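Local structure of Ulp1-like SUMO protease (Chaetomium thermophilum, 6DG4) at residues G3-I12 against G216-Q227; I132-L140 against V150-A158. The protein is the catalytic domain of a C48-family cysteine protease that probably cleaves SUMO from its conjugates and processes SUMO precursors. All blocks are in the same frame, centred on the assembly; numbering follows the deposited sequence.

Contact 1 (G3-I12 against G216-Q227); sequences GLRPPARQLI and GVDPAQAYTEAQ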
ATOM      1  N   GLY A   3     -16.012   0.928  -8.575  1.00 57.21           N
ATOM      2  CA  GLY A   3     -15.962   1.993  -7.595  1.00 56.63           C
ATOM      3  C   GLY A   3     -14.829   2.978  -7.757  1.00 64.23           C
ATOM      4  O   GLY A   3     -14.622   3.808  -6.866  1.00 61.69           O
ATOM      5  N   LEU A   4     -14.095   2.930  -8.866  1.00 41.72           N
ATOM      6  CA  LEU A   4     -12.913   3.764  -9.038  1.00 23.39           C
ATOM      7  C   LEU A   4     -13.207   4.943  -9.957  1.00 19.11           C
ATOM      8  O   LEU A   4     -13.832   4.793 -11.013  1.00 23.96           O
ATOM      9  CB  LEU A   4     -11.727   2.952  -9.566  1.00 16.39           C
ATOM     10  CG  LEU A   4     -11.308   1.759  -8.698  1.00 15.94           C
ATOM     11  CD1 LEU A   4     -10.023   1.136  -9.214  1.00 17.38           C
ATOM     12  CD2 LEU A   4     -11.140   2.149  -7.241  1.00 17.04           C
ATOM     13  N   ARG A   5     -12.736   6.111  -9.547  1.00 13.09           N
ATOM     14  CA  ARG A   5     -12.999   7.368 -10.224  1.00 12.53           C
ATOM     15  C   ARG A   5     -11.723   7.956 -10.803  1.00 11.46           C
ATOM     16  O   ARG A   5     -10.615   7.607 -10.388  1.00 11.95           O
ATOM     17  CB  ARG A   5     -13.568   8.376  -9.216  1.00 17.32           C
ATOM     18  CG  ARG A   5     -14.691   7.842  -8.350  1.00 24.44           C
ATOM     19  CD  ARG A   5     -15.205   8.923  -7.412  1.00 45.47           C
ATOM     20  NE  ARG A   5     -15.901   9.980  -8.140  1.00114.77           N
ATOM     21  CZ  ARG A   5     -17.163   9.900  -8.550  1.00105.03           C
ATOM     22  NH1 ARG A   5     -17.877   8.808  -8.308  1.00100.08           N
ATOM     23  NH2 ARG A   5     -17.711  10.912  -9.208  1.00 82.22           N
ATOM     24  N   PRO A   6     -11.834   8.866 -11.769  0.83 10.53           N
ATOM     25  CA  PRO A   6     -10.642   9.553 -12.233  0.83 11.17           C
ATOM     26  C   PRO A   6     -10.068  10.416 -11.128  0.83 11.91           C
ATOM     27  O   PRO A   6     -10.809  10.948 -10.281  0.83 13.25           O
ATOM     28  CB  PRO A   6     -11.164  10.427 -13.397  0.83 11.82           C
ATOM     29  CG  PRO A   6     -12.520   9.921 -13.708  0.83 13.19           C
ATOM     30  CD  PRO A   6     -13.052   9.327 -12.452  0.83 10.93           C
ATOM     31  N   PRO A   7      -8.754  10.589 -11.080  1.00 11.09           N
ATOM     32  CA  PRO A   7      -8.167  11.486 -10.088  1.00 12.02           C
ATOM     33  C   PRO A   7      -8.630  12.916 -10.321  1.00 11.74           C
ATOM     34  O   PRO A   7      -8.723  13.380 -11.459  1.00 13.49           O
ATOM     35  CB  PRO A   7      -6.661  11.343 -10.329  1.00 12.48           C
ATOM     36  CG  PRO A   7      -6.560  10.929 -11.747  1.00 11.87           C
ATOM     37  CD  PRO A   7      -7.731  10.023 -11.986  1.00 12.06           C
ATOM     38  N   ALA A   8      -8.906  13.626  -9.223  1.00 12.28           N
ATOM     39  CA  ALA A   8      -9.413  14.991  -9.319  1.00 12.90           C
ATOM     40  C   ALA A   8      -8.348  15.987  -9.753  1.00 13.66           C
ATOM     41  O   ALA A   8      -8.694  17.077 -10.226  1.00 16.39           O
ATOM     42  CB  ALA A   8      -9.992  15.436  -7.978  1.00 15.45           C
ATOM     43  N   ARG A   9      -7.074  15.651  -9.570  1.00 12.86           N
ATOM     44  CA  ARG A   9      -5.953  16.418 -10.096  1.00 12.89           C
ATOM     45  C   ARG A   9      -4.817  15.436 -10.354  1.00 11.33           C
ATOM     46  O   ARG A   9      -4.904  14.254 -10.011  1.00 12.17           O
ATOM     47  CB  ARG A   9      -5.556  17.580  -9.172  1.00 15.19           C
ATOM     48  CG  ARG A   9      -5.352  17.230  -7.715  1.00 16.27           C
ATOM     49  CD  ARG A   9      -3.994  16.609  -7.441  1.00 16.78           C
ATOM     50  NE  ARG A   9      -3.783  16.443  -6.006  1.00 17.06           N
ATOM     51  CZ  ARG A   9      -2.802  15.731  -5.463  1.00 15.97           C
ATOM     52  NH1 ARG A   9      -1.912  15.114  -6.231  1.00 17.31           N
ATOM     53  NH2 ARG A   9      -2.722  15.630  -4.143  1.00 17.67           N
ATOM     54  N   GLN A  10      -3.758  15.926 -10.993  1.00 10.86           N
ATOM     55  CA  GLN A  10      -2.612  15.088 -11.326  1.00 11.00           C
ATOM     56  C   GLN A  10      -2.063  14.397 -10.082  1.00  9.99           C
ATOM     57  O   GLN A  10      -1.722  15.047  -9.090  1.00 10.89           O
ATOM     58  CB  GLN A  10      -1.525  15.971 -11.946  1.00 12.16           C
ATOM     59  CG  GLN A  10      -0.361  15.200 -12.535  1.00 12.87           C
ATOM     60  CD  GLN A  10      -0.673  14.651 -13.901  1.00 14.50           C
ATOM     61  OE1 GLN A  10      -1.123  15.384 -14.781  1.00 15.13           O
ATOM     62  NE2 GLN A  10      -0.456  13.349 -14.087  1.00 15.72           N
ATOM     63  N   LEU A  11      -1.939  13.068 -10.159  1.00 10.43           N
ATOM     64  CA  LEU A  11      -1.567  12.291  -8.980  1.00 10.16           C
ATOM     65  C   LEU A  11      -0.113  12.524  -8.584  1.00  9.97           C
ATOM     66  O   LEU A  11       0.195  12.681  -7.397  1.00 11.71           O
ATOM     67  CB  LEU A  11      -1.813  10.802  -9.225  1.00 11.29           C
ATOM     68  CG  LEU A  11      -1.440   9.873  -8.063  1.00 12.17           C
ATOM     69  CD1 LEU A  11      -2.326  10.133  -6.852  1.00 16.45           C
ATOM     70  CD2 LEU A  11      -1.515   8.416  -8.484  1.00 12.12           C
ATOM     71  N   ILE A  12       0.797  12.509  -9.554  1.00  9.22           N
ATOM     72  CA  ILE A  12       2.231  12.592  -9.297  1.00  8.59           C
ATOM     73  C   ILE A  12       2.722  13.897  -9.897  1.00 10.11           C
ATOM     74  O   ILE A  12       2.783  14.037 -11.125  1.00 11.76           O
ATOM     75  CB  ILE A  12       2.989  11.398  -9.888  1.00  8.90           C
ATOM     76  CG1 ILE A  12       2.397  10.089  -9.366  1.00  9.38           C
ATOM     77  CG2 ILE A  12       4.468  11.495  -9.556  1.00  9.55           C
ATOM     78  CD1 ILE A  12       2.991   8.852 -10.001  1.00 10.32           C
ATOM     79  N   GLY A 216     -10.097   5.165  -3.822  1.00 10.56           N
ATOM     80  CA  GLY A 216     -11.122   4.986  -4.827  1.00 12.49           C
ATOM     81  C   GLY A 216     -10.805   5.605  -6.169  1.00 14.79           C
ATOM     82  O   GLY A 216     -11.730   5.934  -6.916  1.00 16.05           O
ATOM     83  N   VAL A 217      -9.520   5.764  -6.493  1.00 11.64           N
ATOM     84  CA  VAL A 217      -9.062   6.359  -7.745  1.00 10.70           C
ATOM     85  C   VAL A 217      -8.611   5.254  -8.687  1.00  9.77           C
ATOM     86  O   VAL A 217      -7.950   4.298  -8.268  1.00 10.36           O
ATOM     87  CB  VAL A 217      -7.909   7.341  -7.463  1.00 11.65           C
ATOM     88  CG1 VAL A 217      -7.242   7.782  -8.754  1.00 12.54           C
ATOM     89  CG2 VAL A 217      -8.418   8.548  -6.691  1.00 13.96           C
ATOM     90  N   ASP A 218      -8.956   5.389  -9.967  1.00  9.89           N
ATOM     91  CA  ASP A 218      -8.580   4.411 -10.984  1.00  9.88           C
ATOM     92  C   ASP A 218      -7.105   4.549 -11.349  1.00  9.52           C
ATOM     93  O   ASP A 218      -6.713   5.542 -11.974  1.00 10.14           O
ATOM     94  CB  ASP A 218      -9.447   4.618 -12.228  1.00 10.92           C
ATOM     95  CG  ASP A 218      -9.251   3.536 -13.269  1.00 14.87           C
ATOM     96  OD1 ASP A 218      -8.220   2.833 -13.223  1.00 14.97           O
ATOM     97  OD2 ASP A 218     -10.133   3.398 -14.149  1.00 18.30           O
ATOM     98  N   PRO A 219      -6.255   3.580 -10.994  1.00  9.45           N
ATOM     99  CA  PRO A 219      -4.819   3.752 -11.274  1.00  9.74           C
ATOM    100  C   PRO A 219      -4.488   3.838 -12.753  1.00  8.88           C
ATOM    101  O   PRO A 219      -3.542   4.544 -13.125  1.00  9.49           O
ATOM    102  CB  PRO A 219      -4.173   2.529 -10.603  1.00  9.93           C
ATOM    103  CG  PRO A 219      -5.255   1.504 -10.567  1.00 10.01           C
ATOM    104  CD  PRO A 219      -6.533   2.287 -10.342  1.00  9.26           C
ATOM    105  N   ALA A 220      -5.249   3.146 -13.610  1.00 10.39           N
ATOM    106  CA  ALA A 220      -4.996   3.182 -15.045  1.00 10.01           C
ATOM    107  C   ALA A 220      -5.220   4.565 -15.635  1.00 10.80           C
ATOM    108  O   ALA A 220      -4.642   4.885 -16.678  1.00 13.14           O
ATOM    109  CB  ALA A 220      -5.902   2.175 -15.758  1.00 11.42           C
ATOM    110  N   GLN A 221      -6.036   5.390 -14.991  1.00  8.99           N
ATOM    111  CA  GLN A 221      -6.294   6.747 -15.442  1.00 10.42           C
ATOM    112  C   GLN A 221      -5.376   7.768 -14.787  1.00 11.12           C
ATOM    113  O   GLN A 221      -5.443   8.946 -15.147  1.00 13.46           O
ATOM    114  CB  GLN A 221      -7.757   7.113 -15.138  1.00 11.57           C
ATOM    115  CG  GLN A 221      -8.757   6.246 -15.887  1.00 11.89           C
ATOM    116  CD  GLN A 221     -10.205   6.507 -15.511  1.00 13.26           C
ATOM    117  OE1 GLN A 221     -10.498   7.127 -14.489  1.00 14.05           O
ATOM    118  NE2 GLN A 221     -11.122   6.024 -16.343  1.00 14.73           N
ATOM    119  N   ALA A 222      -4.499   7.352 -13.866  1.00  9.76           N
ATOM    120  CA  ALA A 222      -3.892   8.285 -12.926  1.00  9.41           C
ATOM    121  C   ALA A 222      -2.391   8.505 -13.068  1.00  8.86           C
ATOM    122  O   ALA A 222      -1.915   9.563 -12.659  1.00 10.40           O
ATOM    123  CB  ALA A 222      -4.170   7.843 -11.482  1.00 10.90           C
ATOM    124  N   TYR A 223      -1.624   7.559 -13.608  1.00  8.33           N
ATOM    125  CA  TYR A 223      -0.173   7.725 -13.600  1.00  8.24           C
ATOM    126  C   TYR A 223       0.461   6.839 -14.664  1.00  9.55           C
ATOM    127  O   TYR A 223      -0.203   6.007 -15.290  1.00  9.89           O
ATOM    128  CB  TYR A 223       0.410   7.484 -12.194  1.00  8.40           C
ATOM    129  CG  TYR A 223       0.470   6.042 -11.731  1.00  8.70           C
ATOM    130  CD1 TYR A 223      -0.638   5.411 -11.169  1.00  8.54           C
ATOM    131  CD2 TYR A 223       1.648   5.320 -11.833  1.00  9.03           C
ATOM    132  CE1 TYR A 223      -0.574   4.095 -10.742  1.00  9.49           C
ATOM    133  CE2 TYR A 223       1.724   4.004 -11.414  1.00  9.75           C
ATOM    134  CZ  TYR A 223       0.620   3.393 -10.866  1.00  9.13           C
ATOM    135  OH  TYR A 223       0.737   2.081 -10.452  1.00 11.20           O
ATOM    136  N   THR A 224       1.766   7.056 -14.875  1.00  9.68           N
ATOM    137  CA  THR A 224       2.559   6.286 -15.816  1.00  9.91           C
ATOM    138  C   THR A 224       3.869   5.852 -15.166  1.00  9.41           C
ATOM    139  O   THR A 224       4.324   6.433 -14.174  1.00  9.00           O
ATOM    140  CB  THR A 224       2.931   7.106 -17.055  1.00 12.09           C
ATOM    141  OG1 THR A 224       3.914   8.076 -16.674  1.00 14.25           O
ATOM    142  CG2 THR A 224       1.718   7.811 -17.648  1.00 13.52           C
ATOM    143  N   GLU A 225       4.492   4.839 -15.771  1.00  9.74           N
ATOM    144  CA  GLU A 225       5.786   4.366 -15.290  1.00  9.68           C
ATOM    145  C   GLU A 225       6.841   5.469 -15.329  1.00  9.59           C
ATOM    146  O   GLU A 225       7.685   5.561 -14.429  1.00 10.77           O
ATOM    147  CB  GLU A 225       6.238   3.160 -16.114  1.00 11.23           C
ATOM    148  CG  GLU A 225       7.549   2.560 -15.629  1.00 12.54           C
ATOM    149  CD  GLU A 225       7.878   1.231 -16.286  1.00 14.21           C
ATOM    150  OE1 GLU A 225       7.856   1.169 -17.536  1.00 15.96           O
ATOM    151  OE2 GLU A 225       8.169   0.253 -15.553  1.00 15.22           O
ATOM    152  N   ALA A 226       6.822   6.314 -16.363  1.00 10.40           N
ATOM    153  CA  ALA A 226       7.837   7.355 -16.484  1.00 10.91           C
ATOM    154  C   ALA A 226       7.764   8.392 -15.367  1.00  9.97           C
ATOM    155  O   ALA A 226       8.733   9.133 -15.167  1.00 11.21           O
ATOM    156  CB  ALA A 226       7.728   8.040 -17.845  1.00 13.97           C
ATOM    157  N   GLN A 227       6.648   8.464 -14.641  1.00  9.56           N
ATOM    158  CA  GLN A 227       6.511   9.373 -13.508  1.00  8.53           C
ATOM    159  C   GLN A 227       7.085   8.812 -12.212  1.00  8.42           C
ATOM    160  O   GLN A 227       7.111   9.522 -11.201  1.00  8.61           O
ATOM    161  CB  GLN A 227       5.034   9.710 -13.285  1.00  9.19           C
ATOM    162  CG  GLN A 227       4.411  10.498 -14.406  1.00 10.35           C
ATOM    163  CD  GLN A 227       2.907  10.525 -14.327  1.00  9.94           C
ATOM    164  OE1 GLN A 227       2.304   9.805 -13.537  1.00 10.80           O
ATOM    165  NE2 GLN A 227       2.293  11.337 -15.160  1.00 13.54           N
TER
HETATM  166  O   HOH W   1     -12.940   6.172 -13.543  1.00 14.42           O
HETATM  167  O   HOH W   2     -12.832   3.387 -13.051  1.00 31.31           O
HETATM  168  O   HOH W   3       0.289  11.260 -12.230  1.00 10.17           O
HETATM  169  O   HOH W   4      -3.390  11.799 -12.242  1.00 13.15           O

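Contact 2 (I132-L140 against V150-A158); sequences ICESSHWTL and VSHLDSMAA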
ATOM      1  N   ILE A 132       2.774  -7.882  -1.067  1.00  9.52           N
ATOM      2  CA  ILE A 132       3.249  -9.230  -1.349  1.00 10.20           C
ATOM      3  C   ILE A 132       4.598  -9.125  -2.038  1.00  9.96           C
ATOM      4  O   ILE A 132       4.725  -8.437  -3.057  1.00 11.79           O
ATOM      5  CB  ILE A 132       2.260  -9.989  -2.253  1.00 11.13           C
ATOM      6  CG1 ILE A 132       0.947 -10.238  -1.509  1.00 12.13           C
ATOM      7  CG2 ILE A 132       2.877 -11.297  -2.737  1.00 13.16           C
ATOM      8  CD1 ILE A 132      -0.139 -10.890  -2.348  1.00 13.35           C
ATOM      9  N   CYS A 133       5.596  -9.818  -1.504  1.00 10.39           N
ATOM     10  CA  CYS A 133       6.903  -9.886  -2.142  1.00 11.18           C
ATOM     11  C   CYS A 133       7.250 -11.346  -2.401  1.00 11.76           C
ATOM     12  O   CYS A 133       7.424 -12.122  -1.456  1.00 13.79           O
ATOM     13  CB  CYS A 133       7.968  -9.233  -1.270  1.00 12.52           C
ATOM     14  SG  CYS A 133       9.526  -8.989  -2.155  1.00 16.85           S
ATOM     15  N   GLU A 134       7.344 -11.718  -3.676  1.00 11.49           N
ATOM     16  CA  GLU A 134       7.782 -13.048  -4.079  1.00 11.06           C
ATOM     17  C   GLU A 134       8.871 -12.906  -5.129  1.00 11.79           C
ATOM     18  O   GLU A 134       8.699 -12.175  -6.110  1.00 12.48           O
ATOM     19  CB  GLU A 134       6.619 -13.860  -4.649  1.00 14.11           C
ATOM     20  CG  GLU A 134       5.538 -14.139  -3.626  1.00 15.23           C
ATOM     21  CD  GLU A 134       4.439 -15.029  -4.149  1.00 17.54           C
ATOM     22  OE1 GLU A 134       4.263 -15.096  -5.386  1.00 19.13           O
ATOM     23  OE2 GLU A 134       3.758 -15.661  -3.311  1.00 17.70           O
ATOM     24  N   SER A 135       9.981 -13.610  -4.925  1.00 12.60           N
ATOM     25  CA  SER A 135      11.115 -13.527  -5.841  1.00 13.26           C
ATOM     26  C   SER A 135      11.526 -12.076  -6.074  1.00 13.30           C
ATOM     27  O   SER A 135      11.826 -11.671  -7.200  1.00 15.77           O
ATOM     28  CB  SER A 135      10.805 -14.231  -7.161  1.00 15.73           C
ATOM     29  OG  SER A 135      10.379 -15.563  -6.928  1.00 18.44           O
ATOM     30  N   SER A 136      11.528 -11.290  -4.991  1.00 13.22           N
ATOM     31  CA  SER A 136      11.920  -9.882  -4.976  1.00 15.33           C
ATOM     32  C   SER A 136      10.915  -8.945  -5.636  1.00 13.64           C
ATOM     33  O   SER A 136      11.089  -7.724  -5.600  1.00 16.84           O
ATOM     34  CB  SER A 136      13.297  -9.675  -5.620  1.00 20.26           C
ATOM     35  OG  SER A 136      14.281 -10.463  -4.977  1.00 24.32           O
ATOM     36  N   HIS A 137       9.868  -9.494  -6.243  1.00 11.62           N
ATOM     37  CA  HIS A 137       8.881  -8.695  -6.957  1.00 11.45           C
ATOM     38  C   HIS A 137       7.734  -8.342  -6.018  1.00 10.37           C
ATOM     39  O   HIS A 137       7.072  -9.232  -5.470  1.00 11.25           O
ATOM     40  CB  HIS A 137       8.358  -9.472  -8.162  1.00 11.13           C
ATOM     41  CG  HIS A 137       7.307  -8.745  -8.940  1.00 11.21           C
ATOM     42  ND1 HIS A 137       7.478  -7.461  -9.414  1.00 11.94           N
ATOM     43  CD2 HIS A 137       6.063  -9.121  -9.315  1.00 12.66           C
ATOM     44  CE1 HIS A 137       6.383  -7.080 -10.047  1.00 11.20           C
ATOM     45  NE2 HIS A 137       5.512  -8.072 -10.011  1.00 12.21           N
ATOM     46  N   TRP A 138       7.494  -7.043  -5.853  1.00  9.77           N
ATOM     47  CA  TRP A 138       6.416  -6.539  -5.018  1.00  9.14           C
ATOM     48  C   TRP A 138       5.156  -6.347  -5.843  1.00 10.27           C
ATOM     49  O   TRP A 138       5.196  -5.735  -6.917  1.00 10.69           O
ATOM     50  CB  TRP A 138       6.792  -5.182  -4.418  1.00  9.91           C
ATOM     51  CG  TRP A 138       7.719  -5.268  -3.274  1.00 10.97           C
ATOM     52  CD1 TRP A 138       9.057  -5.048  -3.295  1.00 11.70           C
ATOM     53  CD2 TRP A 138       7.384  -5.591  -1.920  1.00 11.86           C
ATOM     54  NE1 TRP A 138       9.585  -5.222  -2.041  1.00 14.59           N
ATOM     55  CE2 TRP A 138       8.574  -5.546  -1.175  1.00 13.85           C
ATOM     56  CE3 TRP A 138       6.191  -5.911  -1.263  1.00 13.70           C
ATOM     57  CZ2 TRP A 138       8.612  -5.817   0.186  1.00 15.03           C
ATOM     58  CZ3 TRP A 138       6.232  -6.180   0.089  1.00 15.97           C
ATOM     59  CH2 TRP A 138       7.432  -6.130   0.798  1.00 15.72           C
ATOM     60  N   THR A 139       4.041  -6.836  -5.302  1.00  9.79           N
ATOM     61  CA  THR A 139       2.701  -6.634  -5.827  1.00  9.02           C
ATOM     62  C   THR A 139       1.792  -6.313  -4.645  1.00  8.54           C
ATOM     63  O   THR A 139       2.217  -6.333  -3.486  1.00  8.63           O
ATOM     64  CB  THR A 139       2.201  -7.874  -6.581  1.00  9.59           C
ATOM     65  OG1 THR A 139       2.159  -9.006  -5.697  1.00 10.65           O
ATOM     66  CG2 THR A 139       3.098  -8.174  -7.782  1.00 11.53           C
ATOM     67  N   LEU A 140       0.527  -6.021  -4.945  1.00  9.23           N
ATOM     68  CA  LEU A 140      -0.431  -5.563  -3.947  1.00  9.42           C
ATOM     69  C   LEU A 140      -1.690  -6.407  -4.032  1.00  8.79           C
ATOM     70  O   LEU A 140      -2.354  -6.430  -5.072  1.00 11.59           O
ATOM     71  CB  LEU A 140      -0.802  -4.098  -4.191  1.00  8.95           C
ATOM     72  CG  LEU A 140      -1.768  -3.503  -3.167  1.00  9.55           C
ATOM     73  CD1 LEU A 140      -1.088  -3.340  -1.814  1.00 10.83           C
ATOM     74  CD2 LEU A 140      -2.340  -2.182  -3.665  1.00 10.15           C
ATOM     75  N   VAL A 150     -11.924  -9.688  -3.834  1.00  9.32           N
ATOM     76  CA  VAL A 150     -10.487  -9.770  -3.638  1.00  9.48           C
ATOM     77  C   VAL A 150      -9.821  -9.440  -4.965  1.00 10.09           C
ATOM     78  O   VAL A 150     -10.361  -9.729  -6.039  1.00 11.35           O
ATOM     79  CB  VAL A 150     -10.021 -11.152  -3.130  1.00 11.23           C
ATOM     80  CG1 VAL A 150     -10.771 -11.541  -1.852  1.00 11.60           C
ATOM     81  CG2 VAL A 150     -10.194 -12.219  -4.207  1.00 13.38           C
ATOM     82  N   SER A 151      -8.630  -8.851  -4.883  1.00 10.31           N
ATOM     83  CA  SER A 151      -7.889  -8.468  -6.070  1.00 10.35           C
ATOM     84  C   SER A 151      -6.398  -8.623  -5.815  1.00 10.08           C
ATOM     85  O   SER A 151      -5.925  -8.507  -4.681  1.00 10.09           O
ATOM     86  CB  SER A 151      -8.147  -7.010  -6.476  1.00 10.42           C
ATOM     87  OG  SER A 151      -9.527  -6.756  -6.674  1.00 11.54           O
ATOM     88  N   HIS A 152      -5.666  -8.858  -6.894  1.00 10.22           N
ATOM     89  CA  HIS A 152      -4.212  -8.882  -6.872  1.00 10.02           C
ATOM     90  C   HIS A 152      -3.738  -8.001  -8.014  1.00  9.97           C
ATOM     91  O   HIS A 152      -4.020  -8.294  -9.181  1.00 11.84           O
ATOM     92  CB  HIS A 152      -3.707 -10.315  -7.041  1.00 10.71           C
ATOM     93  CG  HIS A 152      -2.217 -10.430  -7.045  1.00 10.31           C
ATOM     94  ND1 HIS A 152      -1.538 -11.229  -7.938  1.00 11.34           N
ATOM     95  CD2 HIS A 152      -1.274  -9.839  -6.275  1.00 10.84           C
ATOM     96  CE1 HIS A 152      -0.241 -11.138  -7.707  1.00 10.82           C
ATOM     97  NE2 HIS A 152      -0.053 -10.297  -6.707  1.00 11.22           N
ATOM     98  N   LEU A 153      -3.036  -6.916  -7.680  1.00  9.88           N
ATOM     99  CA  LEU A 153      -2.563  -5.954  -8.670  1.00 10.33           C
ATOM    100  C   LEU A 153      -1.071  -6.185  -8.877  1.00  9.79           C
ATOM    101  O   LEU A 153      -0.259  -5.900  -7.989  1.00 10.55           O
ATOM    102  CB  LEU A 153      -2.832  -4.514  -8.241  1.00 10.58           C
ATOM    103  CG  LEU A 153      -4.286  -4.055  -8.362  1.00 13.29           C
ATOM    104  CD1 LEU A 153      -5.142  -4.609  -7.234  1.00 16.76           C
ATOM    105  CD2 LEU A 153      -4.382  -2.539  -8.413  1.00 15.22           C
ATOM    106  N   ASP A 154      -0.723  -6.718 -10.040  1.00 11.33           N
ATOM    107  CA  ASP A 154       0.659  -6.984 -10.417  1.00 11.63           C
ATOM    108  C   ASP A 154       0.986  -6.075 -11.594  1.00 11.03           C
ATOM    109  O   ASP A 154       0.422  -6.237 -12.681  1.00 12.24           O
ATOM    110  CB  ASP A 154       0.806  -8.450 -10.807  1.00 11.96           C
ATOM    111  CG  ASP A 154       2.238  -8.844 -11.071  1.00 11.69           C
ATOM    112  OD1 ASP A 154       3.077  -7.943 -11.295  1.00 12.30           O
ATOM    113  OD2 ASP A 154       2.516 -10.061 -11.067  1.00 16.01           O
ATOM    114  N   SER A 155       1.884  -5.113 -11.370  1.00 10.66           N
ATOM    115  CA  SER A 155       2.244  -4.168 -12.423  1.00 11.03           C
ATOM    116  C   SER A 155       2.862  -4.860 -13.631  1.00 12.62           C
ATOM    117  O   SER A 155       2.777  -4.338 -14.745  1.00 12.57           O
ATOM    118  CB  SER A 155       3.174  -3.085 -11.867  1.00 11.36           C
ATOM    119  OG  SER A 155       4.270  -3.631 -11.138  1.00 12.40           O
ATOM    120  N   MET A 156       3.471  -6.036 -13.450  1.00 13.08           N
ATOM    121  CA  MET A 156       4.040  -6.734 -14.599  1.00 14.95           C
ATOM    122  C   MET A 156       2.974  -7.212 -15.571  1.00 17.08           C
ATOM    123  O   MET A 156       3.296  -7.490 -16.731  1.00 20.51           O
ATOM    124  CB  MET A 156       4.924  -7.886 -14.137  1.00 16.81           C
ATOM    125  CG  MET A 156       6.217  -7.372 -13.558  1.00 15.77           C
ATOM    126  SD  MET A 156       7.297  -8.655 -12.917  1.00 27.82           S
ATOM    127  CE  MET A 156       7.595  -9.617 -14.398  1.00 40.21           C
ATOM    128  N   ALA A 157       1.718  -7.295 -15.133  1.00 15.22           N
ATOM    129  CA  ALA A 157       0.608  -7.713 -15.978  1.00 16.82           C
ATOM    130  C   ALA A 157      -0.390  -6.580 -16.194  1.00 16.21           C
ATOM    131  O   ALA A 157      -1.582  -6.820 -16.408  1.00 17.65           O
ATOM    132  CB  ALA A 157      -0.082  -8.936 -15.375  1.00 19.01           C
ATOM    133  N   ALA A 158       0.088  -5.337 -16.151  1.00 16.96           N
ATOM    134  CA  ALA A 158      -0.778  -4.170 -16.309  1.00 16.62           C
ATOM    135  C   ALA A 158      -1.979  -4.262 -15.370  1.00 16.27           C
ATOM    136  O   ALA A 158      -3.117  -3.953 -15.736  1.00 16.07           O
ATOM    137  CB  ALA A 158      -1.204  -3.982 -17.767  1.00 17.57           C
TER
HETATM  138  O   HOH W   5       3.433  -4.522  -8.709  1.00 10.45           O

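Contact 1 (G3-I12 against G216-Q227)
Leu4 carries its CG anti to the carbonyl carbon and beside the backbone N (chi1 -58°), and from that branch point its two methyls diverge: CD2 lies against the Gly216 backbone, 3.6 Å from Gly216 C, and CD1 meets the Pro219 ring, its side chain crossing the proline at about a right angle. At the other end, Ile12 has CG1 beside its own backbone N (chi1 -55°) and runs on extended (chi2 174°), bringing CD1 to 3.7 Å from Tyr223 CB and the same distance from Gln227 OE1, and CG2 rests by the Gln227 backbone. Between them, Pro7 CG and Leu11 CD2 both touch the single methyl of Ala222. The Tyr223 hydroxyl runs on to Asn209 in helix 202-215.

The backbones join at Arg5. Its N donates to Gly216 O at 2.8 Å, and Asp218 N donates to Arg5 O at 2.8 Å, so one residue is held to both neighbours of Val217. Nearby, two waters link Leu4 O to the side chains of Gln221 and Asp218.

Farther along, water does the joining. One water accepts from Gln10 NE2 and Ile12 N and donates to Ala222 O and to Gln227 OE1, the last at 2.8 Å; four bonds grip it. A second ties Leu11 N to Ala222 O. Gln227 OE1 also takes Thr224 N, which comes from above its amide plane.

Gly216, at positive phi, closes helix 202-215 with a Schellman motif; the N-terminal segment then lies along the linker to helix 228-241, pairing with it through a single backbone bridge, Arg5 to Val217.

Contact 2 (I132-L140 against V150-A158)
His137 and Asp154 make a nearly straight hydrogen bond: His137 NE2 donates to Asp154 OD1 at 2.8 Å, 174° at the hydrogen. The bond lies in the imidazole plane but meets the carboxylate from above its own. Met156 N reaches the same OD1, at 2.9 Å, from the opposite face, closing an Asx turn; this second bond helps fix how the carboxylate is turned toward the ring. With an alanine in place of Asp154, His137 NE2 and Met156 N would both probably lose their shared acceptor, and the imidazole would be freer to turn. A second polar pair, Thr139 OG1 and His152 NE2, is hydrogen-bonded at 2.8 Å, either as donor; the threonine oxygen, set between its backbone N and carbonyl carbon (chi1 61°), arrives in the plane of the His152 ring, whose ND1 is taken by Ser162 N.

The histidine-aspartate pair, with His137 also touching Cys202 on helix 202-215, is consistent with the Cys-His-Asp triad of C48 proteases, and Gln196 lies beside it, bonded to Ser155 OG.

Among the backbones, Leu140 and Leu153 form an antiparallel hydrogen-bonded pair: Leu153 N gives to Leu140 O at 2.7 Å, and Leu140 N to Leu153 O at 3.1 Å. Strand 149-153 ends here, and Asp154 follows as loop. A water bridges Trp138 O and Ser155 OG.

Other contacts are sulfur-aromatic and van der Waals. Met156 SD sits over one face of the His137 ring, 3.5 Å from its centroid, the two side chains sliding past each other in opposite directions. Thr139 CG2 packs against the Asp154 carboxylate, 3.5 Å from Asp154 CG.

Contact 2 is mostly buried and lies within the central sheet, where it joins adjacent strands of one hairpin; contact 1 is partly buried and farther out, where two segments without regular strands, more than 200 residues apart in sequence, lie along each other. Helix 202-215 connects them: the linker of contact 1 leaves its C-terminal end, and residues of contact 2 pack on its side. The chemistry follows the place. Histidines, a carboxylate and a sulfur meet directly in contact 2, whereas contact 1 relies on two backbone hydrogen bonds, prolines, aliphatic groups and bridging waters. The centres are about 18 Å apart, and although the nearest atoms come within about 5 Å the contacts do not touch.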